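Local coordinates for malonyl CoA:acyl carrier protein malonyltransferase (Streptomyces coelicolor, PDB 1NM2), which probably transfers the malonyl group from malonyl-CoA to holo acyl carrier protein, the step that supplies malonyl units for fatty acid biosynthesis, at residues L117-R122 and A214-A219; N162-G165 and I169-A172. All blocks are in the same frame, centred on the assembly; numbering follows the deposited sequence.

Contact 1. Residues L117-R122 and A214-A219; sequences LSLVRR and AEAAKA
Arg122 touches Ala216 with its chain and not with its flat end. Neither a face nor an edge of its guanidinium meets 214-219. Instead Arg122 CG lies 3.8 Å from Ala216 CB, and Arg122 CB is almost as near. The chain then bends at chi2 (-66°) and leads the charged group away from the alanine. The carboxylate of Glu215 is also flat, but it takes no part across the contact. Lys218 NZ approaches its OE1 on the syn side at 3.1 Å, 19° out of plane. This salt bridge lies within 214-219 and makes no contact with 117-122.

Leu119 provides the second half of the contact. Its CG is anti to the backbone N (chi1 -179°), which brings CD1 across to Ala216 CB at 4.2 Å. The same methyl group is 4.5 Å from Ala217 CB. Ala216 CB is therefore touched by both Leu119 and Arg122. No hydrogen bond crosses, and small alanines let the backbones come close, with 6.2 Å between the CA atoms of Leu119 and Ala216.

Leu119 and Ala217 also meet Leu245 of helix 241-251. On helix 113-132, Leu117 and Val120 pack against helix 57-75 instead.

Contact 2. Residues N162-G165 and I169-A172; sequences NVNG and IVAA
Two backbone hydrogen bonds pair Asn162 with Val170. Val170 N donates to Asn162 O at 2.9 Å. The return bond from Asn162 N to Val170 O is weak, at 3.3 Å. Asn162 O also receives a CA-H...O contact from Ile169 CA at 3.5 Å. The strands are antiparallel, at 174°. Val163 and Ile169 form the next, non-hydrogen-bonded pair.

Side chains pack on both faces of this hairpin. On one, the contact is apolar: Val163 CG1 meets Ile169 CD1 at 4.2 Å, and Ile169 continues onto Pro146, Val150 and Leu153. On the other, Asn162 and Val170 lie side by side and point the same way. Their CB atoms are very close, and Val170 CG2 sits 4.0 Å from Asn162 OD1. CG2 is anti to the carbonyl carbon of Val170, which turns this methyl group toward the asparagine.

The polar groups are the two asparagine amides. Asn164 brings ND2 to 4.2 Å from Val170 CG2, while its OD1 is hydrogen-bonded to NE2 of His97. Asn162 ND2 bonds to a residue flanking the segments, and the side chain rests on His97.

The hairpin is the central β-β unit of a ferredoxin-like subdomain. An acetate bound in the active site, mimicking a malonyl group, lies about 5 Å from the Asn162 side chain. His97 belongs to a Gly-x-Ser-x-Gly sequence consistent with a nucleophile elbow. The chemistry thus differs by face. Val163 and Ile169 make an apolar one, while Asn162 and Asn164 put amides beside Val170 on the face that probably borders the active site.

From the N terminus, the chain first passes through the early helices and strands of the large α/β subdomain, and then runs along helix 113-132, which holds 117-122. Next it enters the smaller subdomain. There contact 2 closes a short hairpin turn between 162-165 and 169-172. After strand 189-194 the chain returns, and helix 207-217 meets 117-122, closing the much longer loop of contact 1. The hairpin thus falls entirely within that loop, and the two do not cross. Contact 1 joins two helices of the large subdomain on both sides of the excursion. The centres of contact 1 and contact 2 are about 26 Å apart, and the two do not touch.

Contact 1. Residues L117-R122 and A214-A219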
loop_
_atom_site.group_PDB
_atom_site.type_symbol
_atom_site.label_atom_id
_atom_site.label_comp_id
_atom_site.label_asym_id
_atom_site.label_seq_id
_atom_site.Cartn_x
_atom_site.Cartn_y
_atom_site.Cartn_z
ATOM N N LEU A 117 2.037 9.696 9.280
ATOM C CA LEU A 117 3.322 9.046 9.504
ATOM C C LEU A 117 3.375 8.470 10.917
ATOM O O LEU A 117 3.978 7.425 11.144
ATOM C CB LEU A 117 4.462 10.045 9.286
ATOM C CG LEU A 117 4.609 10.558 7.847
ATOM C CD1 LEU A 117 5.634 11.668 7.809
ATOM C CD2 LEU A 117 5.024 9.421 6.919
ATOM N N SER A 118 2.733 9.152 11.858
ATOM C CA SER A 118 2.691 8.688 13.239
ATOM C C SER A 118 1.838 7.425 13.318
ATOM O O SER A 118 2.167 6.477 14.036
ATOM C CB SER A 118 2.098 9.769 14.144
ATOM O OG SER A 118 1.945 9.291 15.475
ATOM N N LEU A 119 0.743 7.414 12.569
ATOM C CA LEU A 119 -0.154 6.267 12.543
ATOM C C LEU A 119 0.510 5.056 11.890
ATOM O O LEU A 119 0.407 3.932 12.390
ATOM C CB LEU A 119 -1.428 6.608 11.766
ATOM C CG LEU A 119 -2.469 5.487 11.681
ATOM C CD1 LEU A 119 -3.103 5.273 13.056
ATOM C CD2 LEU A 119 -3.537 5.852 10.655
ATOM N N VAL A 120 1.180 5.282 10.763
ATOM C CA VAL A 120 1.825 4.189 10.047
ATOM C C VAL A 120 3.068 3.663 10.773
ATOM O O VAL A 120 3.424 2.492 10.631
ATOM C CB VAL A 120 2.166 4.602 8.588
ATOM C CG1 VAL A 120 3.374 5.525 8.557
ATOM C CG2 VAL A 120 2.397 3.367 7.746
ATOM N N ARG A 121 3.723 4.520 11.554
ATOM C CA ARG A 121 4.893 4.097 12.324
ATOM C C ARG A 121 4.338 3.052 13.305
ATOM O O ARG A 121 4.913 1.984 13.488
ATOM C CB ARG A 121 5.470 5.280 13.112
ATOM C CG ARG A 121 6.978 5.250 13.420
ATOM C CD ARG A 121 7.562 3.868 13.674
ATOM N NE ARG A 121 8.665 3.914 14.635
ATOM C CZ ARG A 121 9.732 3.119 14.603
ATOM N NH1 ARG A 121 9.865 2.207 13.650
ATOM N NH2 ARG A 121 10.667 3.225 15.541
ATOM N N ARG A 122 3.205 3.375 13.927
ATOM C CA ARG A 122 2.558 2.466 14.873
ATOM C C ARG A 122 2.027 1.230 14.145
ATOM O O ARG A 122 2.052 0.120 14.678
ATOM C CB ARG A 122 1.406 3.176 15.590
ATOM C CG ARG A 122 1.850 4.310 16.500
ATOM C CD ARG A 122 2.661 3.774 17.671
ATOM N NE ARG A 122 3.250 4.838 18.480
ATOM C CZ ARG A 122 3.882 4.630 19.631
ATOM N NH1 ARG A 122 4.000 3.395 20.107
ATOM N NH2 ARG A 122 4.401 5.652 20.302
ATOM N N ALA A 214 -5.586 0.796 16.934
ATOM C CA ALA A 214 -6.773 1.545 17.345
ATOM C C ALA A 214 -6.404 2.564 18.424
ATOM O O ALA A 214 -6.974 3.654 18.471
ATOM C CB ALA A 214 -7.846 0.600 17.874
ATOM N N GLU A 215 -5.464 2.203 19.298
ATOM C CA GLU A 215 -5.033 3.118 20.355
ATOM C C GLU A 215 -4.373 4.347 19.736
ATOM O O GLU A 215 -4.611 5.469 20.169
ATOM C CB GLU A 215 -4.040 2.443 21.304
ATOM C CG GLU A 215 -4.654 1.452 22.277
ATOM C CD GLU A 215 -5.766 2.060 23.124
ATOM O OE1 GLU A 215 -5.564 3.136 23.727
ATOM O OE2 GLU A 215 -6.850 1.448 23.191
ATOM N N ALA A 216 -3.544 4.133 18.720
ATOM C CA ALA A 216 -2.877 5.246 18.055
ATOM C C ALA A 216 -3.905 6.121 17.332
ATOM O O ALA A 216 -3.767 7.346 17.275
ATOM C CB ALA A 216 -1.852 4.723 17.074
ATOM N N ALA A 217 -4.937 5.489 16.783
ATOM C CA ALA A 217 -5.979 6.218 16.063
ATOM C C ALA A 217 -6.771 7.150 16.984
ATOM O O ALA A 217 -7.477 8.043 16.509
ATOM C CB ALA A 217 -6.923 5.236 15.362
ATOM N N LYS A 218 -6.652 6.940 18.293
ATOM C CA LYS A 218 -7.356 7.771 19.278
ATOM C C LYS A 218 -6.839 9.204 19.304
ATOM O O LYS A 218 -7.588 10.138 19.594
ATOM C CB LYS A 218 -7.198 7.201 20.690
ATOM C CG LYS A 218 -7.986 5.943 20.981
ATOM C CD LYS A 218 -7.840 5.582 22.456
ATOM C CE LYS A 218 -8.630 4.340 22.808
ATOM N NZ LYS A 218 -8.471 4.001 24.244
ATOM N N ALA A 219 -5.552 9.371 19.024
ATOM C CA ALA A 219 -4.931 10.689 19.040
ATOM C C ALA A 219 -5.212 11.478 17.772
ATOM O O ALA A 219 -4.738 12.605 17.618
ATOM C CB ALA A 219 -3.423 10.546 19.233
#

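Contact 2. Residues N162-G165 and I169-A172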
loop_
_atom_site.group_PDB
_atom_site.type_symbol
_atom_site.label_atom_id
_atom_site.label_comp_id
_atom_site.label_asym_id
_atom_site.label_seq_id
_atom_site.Cartn_x
_atom_site.Cartn_y
_atom_site.Cartn_z
ATOM N N ASN A 162 -4.371 -11.179 -0.120
ATOM C CA ASN A 162 -4.266 -10.220 -1.210
ATOM C C ASN A 162 -5.008 -10.733 -2.435
ATOM O O ASN A 162 -4.742 -11.840 -2.904
ATOM C CB ASN A 162 -2.808 -10.011 -1.644
ATOM C CG ASN A 162 -2.078 -8.937 -0.852
ATOM O OD1 ASN A 162 -1.046 -8.449 -1.301
ATOM N ND2 ASN A 162 -2.581 -8.582 0.320
ATOM N N VAL A 163 -5.943 -9.936 -2.937
ATOM C CA VAL A 163 -6.662 -10.259 -4.171
ATOM C C VAL A 163 -6.337 -9.003 -4.972
ATOM O O VAL A 163 -7.034 -7.991 -4.885
ATOM C CB VAL A 163 -8.177 -10.391 -3.955
ATOM C CG1 VAL A 163 -8.858 -10.763 -5.272
ATOM C CG2 VAL A 163 -8.452 -11.474 -2.915
ATOM N N ASN A 164 -5.252 -9.075 -5.732
ATOM C CA ASN A 164 -4.758 -7.927 -6.481
ATOM C C ASN A 164 -5.203 -7.685 -7.909
ATOM O O ASN A 164 -4.742 -6.733 -8.535
ATOM C CB ASN A 164 -3.233 -7.929 -6.429
ATOM C CG ASN A 164 -2.713 -7.897 -5.012
ATOM O OD1 ASN A 164 -3.302 -7.251 -4.144
ATOM N ND2 ASN A 164 -1.607 -8.584 -4.767
ATOM N N GLY A 165 -6.093 -8.523 -8.424
ATOM C CA GLY A 165 -6.556 -8.334 -9.786
ATOM C C GLY A 165 -5.651 -9.025 -10.782
ATOM O O GLY A 165 -4.571 -9.497 -10.425
ATOM N N ILE A 169 -3.341 -13.794 -6.694
ATOM C CA ILE A 169 -3.767 -14.164 -5.345
ATOM C C ILE A 169 -2.578 -14.401 -4.403
ATOM O O ILE A 169 -1.603 -15.066 -4.764
ATOM C CB ILE A 169 -4.590 -15.485 -5.358
ATOM C CG1 ILE A 169 -5.833 -15.352 -6.248
ATOM C CG2 ILE A 169 -4.974 -15.867 -3.935
ATOM C CD1 ILE A 169 -6.940 -14.501 -5.665
ATOM N N VAL A 170 -2.660 -13.858 -3.194
ATOM C CA VAL A 170 -1.617 -14.075 -2.194
ATOM C C VAL A 170 -2.258 -14.780 -1.003
ATOM O O VAL A 170 -3.234 -14.287 -0.427
ATOM C CB VAL A 170 -0.990 -12.758 -1.695
ATOM C CG1 VAL A 170 0.009 -13.055 -0.593
ATOM C CG2 VAL A 170 -0.299 -12.036 -2.842
ATOM N N ALA A 171 -1.715 -15.936 -0.644
ATOM C CA ALA A 171 -2.231 -16.710 0.481
ATOM C C ALA A 171 -1.448 -16.355 1.740
ATOM O O ALA A 171 -0.274 -16.001 1.662
ATOM C CB ALA A 171 -2.109 -18.206 0.192
ATOM N N ALA A 172 -2.102 -16.451 2.893
ATOM C CA ALA A 172 -1.464 -16.141 4.162
ATOM C C ALA A 172 -2.000 -17.036 5.271
ATOM O O ALA A 172 -3.180 -17.385 5.293
ATOM C CB ALA A 172 -1.691 -14.676 4.519
#